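Local coordinates for protein nonribosomal peptide synthase (Streptomyces sp. MJ635-86F5, PDB 5JJP) that is an adenylation enzyme for aliphatic beta-amino acids, probably using ATP to activate its substrate for nonribosomal peptide assembly, at residues G29-Y34 / R202-F207; D70-E75 / V98-A103; A389-Y394 / V417-G422. One frame throughout, in Å; residues are numbered along the deposited sequence.

Contact 1: G29-Y34 / R202-F207; sequences GNLRDY and RANIAF
The N-capped start of helix 31-37 in the adenylation-domain (ANL) fold presses Leu-31 and Tyr-34 against Ile-205 of helix 201-212, the helix that follows the hairpin of strands 181-186 and 196-200. Ile-205 carries most of the contact and meets the other segment through CG1, CG2 and CD1. Its CD1 ends on the backbone at the helix start, 3.7 Å from Asn-30 C. One bond back, the Ile-205 and Leu-31 side chains pass each other in opposite directions, with Ile-205 CG1 3.6 Å from Leu-31 CD2 and 3.9 Å from Tyr-34 CB. The branch methyl CG2 lies over one face of the Tyr-34 ring, toward the rim near CG and CD1, a CH-pi contact with 4.2 Å from Ile-205 CG2 to the ring centroid of Tyr-34. The ring is brought there by its first torsion, CG anti to the backbone N (chi1 -173°). Leu-31 also crosses Asn-204 at about a right angle, with its methyl CD2 3.7 Å from Asn-204 ND2. No hydrogen bond joins the two segments themselves; the helices are bonded just beyond them, Leu-31 N to His-201 ND1 and Tyr-34 OH to Arg-212 NH1. Asn-30 is the N-cap of the helix: its ND2 is bonded to Phe-105 O, while its OD1, through an in-plane lone pair, accepts from Arg-32 N at 2.9 Å with an N-H...O angle of 164°.

Contact 2: D70-E75 / V98-A103; sequences DAYAAE and VAAFLA
With chi1 at -80°, CG anti to the carbonyl carbon, and chi2 near 6°, the Tyr-72 side chain leans from helix 62-77 along the flank of helix 95-107, turns an edge of its ring to Ala-100 and brings it alongside Ala-99. The two helices pack together in the five-layered alpha-beta-alpha-beta-alpha sandwich; strand 87-90 runs between them in sequence, and helix 95-107 connects the parallel neighbours 87-90 and 111-114 in a beta-alpha-beta crossover. Here their axes approach to 8.1 Å and cross at -53°, a spacing that small residues allow: apart from the tyrosine, every side chain in the touching set is an alanine. Tyr-72 CD2 meets the backbone at 3.6 Å from Ala-100 N, close to the ring plane, and Ala-100 CA also sits at that edge, in plane. One carbon further out, Tyr-72 CE2 is 3.8 Å from Ala-99 CB, which approaches obliquely. The Tyr-72 hydroxyl bonds to Gly-156 O, tying the tyrosine to the end of strand 151-156, in the same sheet as strand 87-90. Nearer the backbone the helices come closest between Ala-73 and Ala-103, whose CA atoms are 4.6 Å apart. Ala-103 CB fits beside the backbone of helix 62-77 and also lies 3.8 Å from Tyr-72 CB. It meets Ala-73 twice: Ala-103 CB is 3.9 Å from Ala-73 CB and 3.7 Å from Ala-73 N.

Contact 3: A389-Y394 / V417-G422; sequences ALFSGY and VVFRTG
Leu-390 and Phe-419 form the tight half of this contact, which packs the loop leading into strand 393-394, an outer strand of the antiparallel sheet with 196-200 and 181-186, against the antiparallel sheet of strand 417-427. Leu-390 CD2 presses on Phe-419 CB at 3.4 Å, while its other methyl, CD1, lies 3.9 Å from the same carbon. Beside it, Phe-391 turns an edge to Phe-419 in an offset edge-to-face pair, ring centroids 5.5 Å apart and planes at 73°; the closest atoms are Phe-391 CE1 and Phe-419 CD1 at 3.8 Å. Phe-391 reaches there with CG between the backbone N and carbonyl carbon (chi1 78°), and its CE2 sits over the centre of the Tyr-394 ring. Were Leu-390 replaced by an alanine, both methyls on Phe-419 CB would be gone, which is likely to open a gap beside the aromatic pair. Tyr-394 OH, hydrogen-bonded to Glu-333, stays 4.3 Å from Phe-419 CE1. The packing thins toward exposed Val-417, whose carbonyl O is 4.5 Å from Leu-390 CD1. Around the aromatic cluster, Ala-404 of helix 398-404 touches all three rings, Val-197 of strand 196-200 backs Phe-391 and Tyr-394, and strand 381-386 pairs with strand 417-427 and meets Leu-390 through Leu-385.

Overall arrangement
From the N terminus, the chain enters contact 1 at 29-34, then makes both halves of contact 2, which closes a short helix-strand-helix loop at 98-103. Contact 2 is therefore nested inside the long loop that contact 1 closes at 202-207. Contact 3 follows in series and closes its own short loop at 417-422. Contact 1 is the middle member. Arg-32 reaches Asp-70 of contact 2 in a salt bridge, while Ala-203 packs on Ala-389 and Leu-390 of contact 3, and Phe-207 on Ala-389. Contacts 2 and 3, about 29 Å apart between centres, do not touch. The three contacts link the N-terminal alpha-beta layers, through helix 201-212, to the antiparallel sheet containing strand 417-427.

Contact 1: G29-Y34 / R202-F207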
ATOM      1  N   GLY A  29      -7.636  13.085  -9.199  1.00 16.21           N
ATOM      2  CA  GLY A  29      -8.465  13.658  -8.166  1.00 16.85           C
ATOM      3  C   GLY A  29      -9.019  12.630  -7.204  1.00 16.32           C
ATOM      4  O   GLY A  29      -9.496  13.000  -6.121  1.00 15.49           O
ATOM      5  N   ASN A  30      -8.915  11.353  -7.589  1.00 15.19           N
ATOM      6  CA  ASN A  30      -9.465  10.224  -6.822  1.00 14.46           C
ATOM      7  C   ASN A  30      -8.720   8.967  -7.196  1.00 15.20           C
ATOM      8  O   ASN A  30      -8.440   8.694  -8.365  1.00 17.01           O
ATOM      9  CB  ASN A  30     -10.932  10.067  -7.126  1.00 14.35           C
ATOM     10  CG  ASN A  30     -11.662   9.140  -6.141  1.00 15.88           C
ATOM     11  OD1 ASN A  30     -11.399   7.925  -6.068  1.00 14.47           O
ATOM     12  ND2 ASN A  30     -12.553   9.728  -5.339  1.00 16.12           N
ATOM     13  N   LEU A  31      -8.356   8.190  -6.209  1.00 15.66           N
ATOM     14  CA  LEU A  31      -7.586   6.951  -6.430  1.00 15.57           C
ATOM     15  C   LEU A  31      -8.296   6.037  -7.407  1.00 16.25           C
ATOM     16  O   LEU A  31      -7.639   5.259  -8.100  1.00 15.40           O
ATOM     17  CB  LEU A  31      -7.356   6.188  -5.102  1.00 14.92           C
ATOM     18  CG  LEU A  31      -6.241   6.841  -4.293  1.00 15.17           C
ATOM     19  CD1 LEU A  31      -6.271   6.484  -2.821  1.00 14.82           C
ATOM     20  CD2 LEU A  31      -4.893   6.469  -4.910  1.00 16.19           C
ATOM     21  N   ARG A  32      -9.619   6.143  -7.465  1.00 15.32           N
ATOM     22  CA  ARG A  32     -10.389   5.306  -8.313  1.00 16.51           C
ATOM     23  C   ARG A  32     -10.006   5.604  -9.737  1.00 17.46           C
ATOM     24  O   ARG A  32      -9.915   4.696 -10.556  1.00 15.05           O
ATOM     25  CB  ARG A  32     -11.883   5.578  -8.077  1.00 17.31           C
ATOM     26  CG  ARG A  32     -12.820   5.070  -9.129  1.00 18.06           C
ATOM     27  CD  ARG A  32     -12.996   3.593  -9.027  1.00 20.07           C
ATOM     28  NE  ARG A  32     -13.996   3.169 -10.002  1.00 22.04           N
ATOM     29  CZ  ARG A  32     -13.768   3.023 -11.293  1.00 20.15           C
ATOM     30  NH1 ARG A  32     -12.577   3.243 -11.770  1.00 19.46           N
ATOM     31  NH2 ARG A  32     -14.751   2.625 -12.098  1.00 21.29           N
ATOM     32  N   ASP A  33      -9.808   6.888 -10.025  1.00 18.98           N
ATOM     33  CA  ASP A  33      -9.490   7.312 -11.382  1.00 19.69           C
ATOM     34  C   ASP A  33      -8.029   7.073 -11.647  1.00 18.69           C
ATOM     35  O   ASP A  33      -7.663   6.464 -12.669  1.00 18.93           O
ATOM     36  CB  ASP A  33      -9.853   8.771 -11.619  1.00 21.83           C
ATOM     37  CG  ASP A  33     -11.323   9.067 -11.291  1.00 25.54           C
ATOM     38  OD1 ASP A  33     -12.205   8.224 -11.536  1.00 25.89           O
ATOM     39  OD2 ASP A  33     -11.597  10.169 -10.785  1.00 30.65           O
ATOM     40  N   TYR A  34      -7.180   7.537 -10.728  1.00 17.21           N
ATOM     41  CA  TYR A  34      -5.742   7.471 -10.955  1.00 15.18           C
ATOM     42  C   TYR A  34      -5.303   6.022 -11.150  1.00 13.38           C
ATOM     43  O   TYR A  34      -4.520   5.736 -12.046  1.00 12.18           O
ATOM     44  CB  TYR A  34      -4.901   8.198  -9.869  1.00 14.16           C
ATOM     45  CG  TYR A  34      -3.446   8.220 -10.268  1.00 14.09           C
ATOM     46  CD1 TYR A  34      -2.978   9.152 -11.176  1.00 13.88           C
ATOM     47  CD2 TYR A  34      -2.543   7.266  -9.789  1.00 14.17           C
ATOM     48  CE1 TYR A  34      -1.645   9.164 -11.562  1.00 14.00           C
ATOM     49  CE2 TYR A  34      -1.193   7.272 -10.147  1.00 13.65           C
ATOM     50  CZ  TYR A  34      -0.752   8.212 -11.054  1.00 13.65           C
ATOM     51  OH  TYR A  34       0.557   8.246 -11.448  1.00 12.83           O
ATOM     52  N   ARG A 202      -5.255  12.538  -2.424  1.00 14.95           N
ATOM     53  CA  ARG A 202      -4.205  13.370  -2.974  1.00 14.95           C
ATOM     54  C   ARG A 202      -2.852  12.799  -2.580  1.00 14.63           C
ATOM     55  O   ARG A 202      -1.930  12.726  -3.396  1.00 15.61           O
ATOM     56  CB  ARG A 202      -4.461  14.766  -2.426  1.00 16.99           C
ATOM     57  CG  ARG A 202      -3.346  15.765  -2.503  1.00 20.17           C
ATOM     58  CD  ARG A 202      -3.765  17.144  -1.998  1.00 19.24           C
ATOM     59  NE  ARG A 202      -3.763  17.280  -0.551  1.00 19.78           N
ATOM     60  CZ  ARG A 202      -3.859  18.462   0.090  1.00 20.54           C
ATOM     61  NH1 ARG A 202      -3.955  19.593  -0.575  1.00 20.07           N
ATOM     62  NH2 ARG A 202      -3.891  18.522   1.417  1.00 20.88           N
ATOM     63  N   ALA A 203      -2.717  12.399  -1.316  1.00 14.31           N
ATOM     64  CA  ALA A 203      -1.410  12.010  -0.792  1.00 12.37           C
ATOM     65  C   ALA A 203      -0.995  10.702  -1.391  1.00 11.83           C
ATOM     66  O   ALA A 203       0.178  10.520  -1.726  1.00 11.17           O
ATOM     67  CB  ALA A 203      -1.416  11.907   0.711  1.00 11.04           C
ATOM     68  N   ASN A 204      -1.915   9.760  -1.454  1.00 11.54           N
ATOM     69  CA  ASN A 204      -1.557   8.463  -1.978  1.00 12.38           C
ATOM     70  C   ASN A 204      -1.338   8.505  -3.485  1.00 12.43           C
ATOM     71  O   ASN A 204      -0.421   7.877  -4.013  1.00 12.37           O
ATOM     72  CB  ASN A 204      -2.533   7.355  -1.553  1.00 13.11           C
ATOM     73  CG  ASN A 204      -1.909   5.972  -1.693  1.00 12.74           C
ATOM     74  OD1 ASN A 204      -0.758   5.733  -1.235  1.00 14.03           O
ATOM     75  ND2 ASN A 204      -2.580   5.111  -2.381  1.00 12.50           N
ATOM     76  N   ILE A 205      -2.109   9.338  -4.163  1.00 13.39           N
ATOM     77  CA  ILE A 205      -1.879   9.587  -5.588  1.00 13.65           C
ATOM     78  C   ILE A 205      -0.479  10.167  -5.796  1.00 13.34           C
ATOM     79  O   ILE A 205       0.243   9.780  -6.734  1.00 12.66           O
ATOM     80  CB  ILE A 205      -2.974  10.474  -6.171  1.00 13.29           C
ATOM     81  CG1 ILE A 205      -4.270   9.673  -6.323  1.00 12.71           C
ATOM     82  CG2 ILE A 205      -2.582  10.981  -7.554  1.00 14.28           C
ATOM     83  CD1 ILE A 205      -5.475  10.530  -6.529  1.00 12.53           C
ATOM     84  N   ALA A 206      -0.046  11.008  -4.873  1.00 12.83           N
ATOM     85  CA  ALA A 206       1.282  11.658  -5.043  1.00 12.67           C
ATOM     86  C   ALA A 206       2.383  10.617  -4.897  1.00 12.56           C
ATOM     87  O   ALA A 206       3.379  10.669  -5.562  1.00 14.12           O
ATOM     88  CB  ALA A 206       1.457  12.784  -4.031  1.00 12.61           C
ATOM     89  N   PHE A 207       2.163   9.663  -4.005  1.00 12.87           N
ATOM     90  CA  PHE A 207       3.033   8.568  -3.856  1.00 13.15           C
ATOM     91  C   PHE A 207       3.198   7.766  -5.187  1.00 13.95           C
ATOM     92  O   PHE A 207       4.291   7.541  -5.631  1.00 12.64           O
ATOM     93  CB  PHE A 207       2.539   7.663  -2.769  1.00 13.58           C
ATOM     94  CG  PHE A 207       3.393   6.459  -2.585  1.00 16.31           C
ATOM     95  CD1 PHE A 207       4.650   6.570  -2.043  1.00 18.08           C
ATOM     96  CD2 PHE A 207       2.968   5.194  -3.035  1.00 17.25           C
ATOM     97  CE1 PHE A 207       5.486   5.457  -1.929  1.00 19.64           C
ATOM     98  CE2 PHE A 207       3.779   4.094  -2.910  1.00 17.41           C
ATOM     99  CZ  PHE A 207       5.034   4.222  -2.347  1.00 18.30           C
TER

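Contact 2: D70-E75 / V98-A103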
ATOM      1  N   ASP A  70     -17.806  -0.477 -10.277  1.00 17.11           N
ATOM      2  CA  ASP A  70     -18.965   0.350 -10.522  1.00 17.45           C
ATOM      3  C   ASP A  70     -20.270  -0.324  -9.989  1.00 17.53           C
ATOM      4  O   ASP A  70     -21.161   0.385  -9.468  1.00 15.22           O
ATOM      5  CB  ASP A  70     -19.108   0.665 -12.021  1.00 19.37           C
ATOM      6  CG  ASP A  70     -18.038   1.642 -12.528  1.00 20.25           C
ATOM      7  OD1 ASP A  70     -17.375   2.279 -11.721  1.00 16.40           O
ATOM      8  OD2 ASP A  70     -17.800   1.685 -13.765  1.00 23.38           O
ATOM      9  N   ALA A  71     -20.387  -1.640 -10.153  1.00 15.06           N
ATOM     10  CA  ALA A  71     -21.592  -2.306  -9.732  1.00 15.08           C
ATOM     11  C   ALA A  71     -21.664  -2.269  -8.228  1.00 14.98           C
ATOM     12  O   ALA A  71     -22.712  -2.038  -7.646  1.00 17.02           O
ATOM     13  CB  ALA A  71     -21.624  -3.711 -10.239  1.00 15.07           C
ATOM     14  N   TYR A  72     -20.538  -2.504  -7.590  1.00 15.93           N
ATOM     15  CA  TYR A  72     -20.463  -2.474  -6.158  1.00 14.96           C
ATOM     16  C   TYR A  72     -20.834  -1.094  -5.645  1.00 17.22           C
ATOM     17  O   TYR A  72     -21.504  -0.962  -4.632  1.00 16.11           O
ATOM     18  CB  TYR A  72     -19.056  -2.852  -5.692  1.00 14.32           C
ATOM     19  CG  TYR A  72     -18.713  -4.336  -5.657  1.00 14.22           C
ATOM     20  CD1 TYR A  72     -19.600  -5.322  -6.150  1.00 14.57           C
ATOM     21  CD2 TYR A  72     -17.513  -4.745  -5.182  1.00 12.85           C
ATOM     22  CE1 TYR A  72     -19.280  -6.677  -6.120  1.00 14.42           C
ATOM     23  CE2 TYR A  72     -17.175  -6.077  -5.183  1.00 14.32           C
ATOM     24  CZ  TYR A  72     -18.056  -7.055  -5.661  1.00 14.19           C
ATOM     25  OH  TYR A  72     -17.699  -8.373  -5.558  1.00 13.62           O
ATOM     26  N   ALA A  73     -20.284  -0.069  -6.301  1.00 20.08           N
ATOM     27  CA  ALA A  73     -20.475   1.339  -5.883  1.00 19.27           C
ATOM     28  C   ALA A  73     -21.924   1.731  -5.924  1.00 19.88           C
ATOM     29  O   ALA A  73     -22.426   2.341  -4.985  1.00 19.14           O
ATOM     30  CB  ALA A  73     -19.655   2.283  -6.757  1.00 19.53           C
ATOM     31  N   ALA A  74     -22.617   1.357  -7.002  1.00 20.53           N
ATOM     32  CA  ALA A  74     -24.064   1.611  -7.111  1.00 21.95           C
ATOM     33  C   ALA A  74     -24.854   1.004  -5.926  1.00 24.29           C
ATOM     34  O   ALA A  74     -25.669   1.683  -5.314  1.00 23.38           O
ATOM     35  CB  ALA A  74     -24.605   1.069  -8.434  1.00 21.63           C
ATOM     36  N   GLU A  75     -24.574  -0.259  -5.588  1.00 25.18           N
ATOM     37  CA  GLU A  75     -25.270  -0.925  -4.478  1.00 26.24           C
ATOM     38  C   GLU A  75     -24.864  -0.321  -3.111  1.00 25.24           C
ATOM     39  O   GLU A  75     -25.719  -0.073  -2.275  1.00 26.15           O
ATOM     40  CB  GLU A  75     -25.020  -2.419  -4.517  1.00 27.87           C
ATOM     41  CG  GLU A  75     -25.733  -3.126  -5.654  1.00 33.91           C
ATOM     42  CD  GLU A  75     -25.207  -4.553  -5.879  1.00 45.38           C
ATOM     43  OE1 GLU A  75     -26.003  -5.517  -5.621  1.00 48.34           O
ATOM     44  OE2 GLU A  75     -24.003  -4.724  -6.309  1.00 45.58           O
ATOM     45  N   VAL A  98     -10.570  -5.991  -4.328  1.00 16.05           N
ATOM     46  CA  VAL A  98     -10.029  -4.802  -5.016  1.00 16.52           C
ATOM     47  C   VAL A  98     -11.181  -3.956  -5.576  1.00 16.52           C
ATOM     48  O   VAL A  98     -11.223  -2.739  -5.396  1.00 18.05           O
ATOM     49  CB  VAL A  98      -9.026  -5.203  -6.124  1.00 17.11           C
ATOM     50  CG1 VAL A  98      -8.555  -3.970  -6.892  1.00 17.79           C
ATOM     51  CG2 VAL A  98      -7.839  -5.962  -5.542  1.00 15.74           C
ATOM     52  N   ALA A  99     -12.121  -4.597  -6.283  1.00 16.01           N
ATOM     53  CA  ALA A  99     -13.315  -3.877  -6.754  1.00 13.89           C
ATOM     54  C   ALA A  99     -13.998  -3.132  -5.568  1.00 13.11           C
ATOM     55  O   ALA A  99     -14.388  -1.979  -5.691  1.00 13.73           O
ATOM     56  CB  ALA A  99     -14.291  -4.817  -7.400  1.00 13.02           C
ATOM     57  N   ALA A 100     -14.124  -3.801  -4.434  1.00 13.08           N
ATOM     58  CA  ALA A 100     -14.724  -3.166  -3.216  1.00 12.86           C
ATOM     59  C   ALA A 100     -13.995  -1.929  -2.737  1.00 13.09           C
ATOM     60  O   ALA A 100     -14.654  -0.880  -2.443  1.00 13.08           O
ATOM     61  CB  ALA A 100     -14.773  -4.135  -2.086  1.00 12.56           C
ATOM     62  N   PHE A 101     -12.655  -1.979  -2.720  1.00 13.06           N
ATOM     63  CA  PHE A 101     -11.937  -0.798  -2.232  1.00 14.19           C
ATOM     64  C   PHE A 101     -11.955   0.323  -3.245  1.00 14.66           C
ATOM     65  O   PHE A 101     -12.102   1.487  -2.870  1.00 15.66           O
ATOM     66  CB  PHE A 101     -10.582  -1.111  -1.579  1.00 14.70           C
ATOM     67  CG  PHE A 101      -9.434  -1.366  -2.515  1.00 14.11           C
ATOM     68  CD1 PHE A 101      -8.695  -2.537  -2.380  1.00 14.40           C
ATOM     69  CD2 PHE A 101      -8.970  -0.382  -3.369  1.00 14.84           C
ATOM     70  CE1 PHE A 101      -7.621  -2.786  -3.187  1.00 13.99           C
ATOM     71  CE2 PHE A 101      -7.860  -0.595  -4.140  1.00 14.30           C
ATOM     72  CZ  PHE A 101      -7.184  -1.803  -4.048  1.00 14.18           C
ATOM     73  N   LEU A 102     -11.960  -0.033  -4.530  1.00 14.15           N
ATOM     74  CA  LEU A 102     -12.174   0.937  -5.556  1.00 14.05           C
ATOM     75  C   LEU A 102     -13.582   1.578  -5.450  1.00 13.82           C
ATOM     76  O   LEU A 102     -13.760   2.790  -5.723  1.00 13.21           O
ATOM     77  CB  LEU A 102     -11.950   0.319  -6.955  1.00 14.33           C
ATOM     78  CG  LEU A 102     -10.532  -0.048  -7.322  1.00 14.65           C
ATOM     79  CD1 LEU A 102     -10.496  -0.750  -8.685  1.00 14.92           C
ATOM     80  CD2 LEU A 102      -9.642   1.175  -7.357  1.00 13.85           C
ATOM     81  N   ALA A 103     -14.584   0.771  -5.155  1.00 13.32           N
ATOM     82  CA  ALA A 103     -15.912   1.323  -5.020  1.00 13.92           C
ATOM     83  C   ALA A 103     -15.913   2.323  -3.839  1.00 14.63           C
ATOM     84  O   ALA A 103     -16.391   3.439  -3.979  1.00 15.08           O
ATOM     85  CB  ALA A 103     -16.931   0.226  -4.788  1.00 14.32           C
TER

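Contact 3: A389-Y394 / V417-G422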
ATOM      1  N   ALA A 389       3.119  13.028  -0.183  1.00 15.51           N
ATOM      2  CA  ALA A 389       2.478  11.768   0.181  1.00 15.35           C
ATOM      3  C   ALA A 389       2.181  11.566   1.661  1.00 15.03           C
ATOM      4  O   ALA A 389       1.710  10.501   2.059  1.00 18.66           O
ATOM      5  CB  ALA A 389       3.313  10.634  -0.346  1.00 16.41           C
ATOM      6  N   LEU A 390       2.330  12.583   2.472  1.00 14.19           N
ATOM      7  CA  LEU A 390       2.060  12.443   3.895  1.00 14.06           C
ATOM      8  C   LEU A 390       0.590  12.268   4.237  1.00 13.87           C
ATOM      9  O   LEU A 390      -0.312  12.855   3.603  1.00 11.38           O
ATOM     10  CB  LEU A 390       2.612  13.636   4.665  1.00 14.47           C
ATOM     11  CG  LEU A 390       4.144  13.788   4.562  1.00 16.12           C
ATOM     12  CD1 LEU A 390       4.616  15.099   5.121  1.00 16.73           C
ATOM     13  CD2 LEU A 390       4.855  12.644   5.255  1.00 16.49           C
ATOM     14  N   PHE A 391       0.385  11.402   5.249  1.00 14.20           N
ATOM     15  CA  PHE A 391      -0.893  11.238   5.933  1.00 14.78           C
ATOM     16  C   PHE A 391      -1.432  12.583   6.416  1.00 16.12           C
ATOM     17  O   PHE A 391      -0.683  13.575   6.469  1.00 15.29           O
ATOM     18  CB  PHE A 391      -0.782  10.223   7.074  1.00 14.63           C
ATOM     19  CG  PHE A 391      -0.134  10.747   8.322  1.00 14.00           C
ATOM     20  CD1 PHE A 391       1.146  11.320   8.299  1.00 13.76           C
ATOM     21  CD2 PHE A 391      -0.792  10.670   9.545  1.00 13.07           C
ATOM     22  CE1 PHE A 391       1.750  11.781   9.478  1.00 12.60           C
ATOM     23  CE2 PHE A 391      -0.191  11.139  10.704  1.00 11.81           C
ATOM     24  CZ  PHE A 391       1.048  11.711  10.655  1.00 11.74           C
ATOM     25  N   SER A 392      -2.738  12.655   6.629  1.00 16.18           N
ATOM     26  CA  SER A 392      -3.384  13.912   7.032  1.00 17.31           C
ATOM     27  C   SER A 392      -3.381  14.115   8.536  1.00 17.00           C
ATOM     28  O   SER A 392      -3.582  15.228   9.000  1.00 15.50           O
ATOM     29  CB  SER A 392      -4.829  13.949   6.560  1.00 18.31           C
ATOM     30  OG  SER A 392      -4.828  13.844   5.143  1.00 21.48           O
ATOM     31  N   GLY A 393      -3.232  13.012   9.273  1.00 17.87           N
ATOM     32  CA  GLY A 393      -3.185  13.072  10.709  1.00 17.29           C
ATOM     33  C   GLY A 393      -3.526  11.746  11.286  1.00 18.31           C
ATOM     34  O   GLY A 393      -3.880  10.806  10.559  1.00 20.49           O
ATOM     35  N   TYR A 394      -3.476  11.664  12.603  1.00 18.19           N
ATOM     36  CA  TYR A 394      -3.913  10.478  13.302  1.00 18.14           C
ATOM     37  C   TYR A 394      -5.361  10.686  13.731  1.00 17.23           C
ATOM     38  O   TYR A 394      -5.720  11.746  14.242  1.00 16.72           O
ATOM     39  CB  TYR A 394      -3.058  10.262  14.527  1.00 20.65           C
ATOM     40  CG  TYR A 394      -1.615   9.953  14.231  1.00 20.98           C
ATOM     41  CD1 TYR A 394      -1.260   8.730  13.634  1.00 22.88           C
ATOM     42  CD2 TYR A 394      -0.592  10.851  14.557  1.00 20.82           C
ATOM     43  CE1 TYR A 394       0.066   8.410  13.374  1.00 21.76           C
ATOM     44  CE2 TYR A 394       0.731  10.556  14.272  1.00 21.98           C
ATOM     45  CZ  TYR A 394       1.058   9.334  13.662  1.00 22.39           C
ATOM     46  OH  TYR A 394       2.368   8.988  13.371  1.00 23.16           O
ATOM     47  N   VAL A 417       4.210  21.845   6.145  1.00 23.99           N
ATOM     48  CA  VAL A 417       4.559  20.910   7.212  1.00 23.86           C
ATOM     49  C   VAL A 417       5.433  19.766   6.723  1.00 24.69           C
ATOM     50  O   VAL A 417       5.500  19.460   5.541  1.00 23.21           O
ATOM     51  CB  VAL A 417       3.333  20.287   7.913  1.00 25.02           C
ATOM     52  CG1 VAL A 417       2.544  21.349   8.697  1.00 24.80           C
ATOM     53  CG2 VAL A 417       2.458  19.540   6.921  1.00 25.14           C
ATOM     54  N   VAL A 418       6.089  19.138   7.677  1.00 23.94           N
ATOM     55  CA  VAL A 418       7.030  18.089   7.422  1.00 27.00           C
ATOM     56  C   VAL A 418       6.761  16.993   8.482  1.00 25.60           C
ATOM     57  O   VAL A 418       6.141  17.287   9.499  1.00 24.71           O
ATOM     58  CB  VAL A 418       8.421  18.772   7.491  1.00 30.66           C
ATOM     59  CG1 VAL A 418       9.360  18.127   8.480  1.00 31.53           C
ATOM     60  CG2 VAL A 418       9.020  18.940   6.103  1.00 31.19           C
ATOM     61  N   PHE A 419       7.212  15.762   8.247  1.00 22.97           N
ATOM     62  CA  PHE A 419       6.897  14.610   9.110  1.00 23.90           C
ATOM     63  C   PHE A 419       8.123  14.145   9.892  1.00 23.46           C
ATOM     64  O   PHE A 419       9.136  13.749   9.298  1.00 21.92           O
ATOM     65  CB  PHE A 419       6.377  13.442   8.229  1.00 24.96           C
ATOM     66  CG  PHE A 419       6.181  12.128   8.961  1.00 23.66           C
ATOM     67  CD1 PHE A 419       5.486  12.087  10.161  1.00 25.56           C
ATOM     68  CD2 PHE A 419       6.683  10.956   8.439  1.00 23.85           C
ATOM     69  CE1 PHE A 419       5.297  10.885  10.817  1.00 27.26           C
ATOM     70  CE2 PHE A 419       6.518   9.757   9.078  1.00 23.91           C
ATOM     71  CZ  PHE A 419       5.811   9.712  10.273  1.00 27.10           C
ATOM     72  N   ARG A 420       8.046  14.232  11.216  1.00 24.14           N
ATOM     73  CA  ARG A 420       9.081  13.663  12.058  1.00 25.62           C
ATOM     74  C   ARG A 420       8.826  12.181  12.121  1.00 24.19           C
ATOM     75  O   ARG A 420       7.868  11.769  12.758  1.00 22.55           O
ATOM     76  CB  ARG A 420       9.043  14.215  13.474  1.00 29.07           C
ATOM     77  CG  ARG A 420       9.345  15.709  13.590  1.00 29.97           C
ATOM     78  CD  ARG A 420       9.354  16.111  15.048  1.00 30.26           C
ATOM     79  NE  ARG A 420      10.394  15.389  15.792  1.00 34.87           N
ATOM     80  CZ  ARG A 420      10.623  15.503  17.107  1.00 33.60           C
ATOM     81  NH1 ARG A 420       9.891  16.329  17.846  1.00 31.86           N
ATOM     82  NH2 ARG A 420      11.575  14.759  17.677  1.00 31.44           N
ATOM     83  N   THR A 421       9.724  11.407  11.505  1.00 22.10           N
ATOM     84  CA  THR A 421       9.535   9.975  11.304  1.00 22.80           C
ATOM     85  C   THR A 421       9.693   9.129  12.510  1.00 21.88           C
ATOM     86  O   THR A 421       9.279   8.012  12.502  1.00 23.76           O
ATOM     87  CB  THR A 421      10.573   9.394  10.304  1.00 21.14           C
ATOM     88  OG1 THR A 421      11.901   9.613  10.786  1.00 20.42           O
ATOM     89  CG2 THR A 421      10.441  10.060   8.947  1.00 21.04           C
ATOM     90  N   GLY A 422      10.411   9.619  13.504  1.00 24.59           N
ATOM     91  CA  GLY A 422      10.836   8.784  14.628  1.00 24.53           C
ATOM     92  C   GLY A 422      11.974   7.852  14.265  1.00 25.08           C
ATOM     93  O   GLY A 422      12.313   6.969  15.047  1.00 26.51           O
TER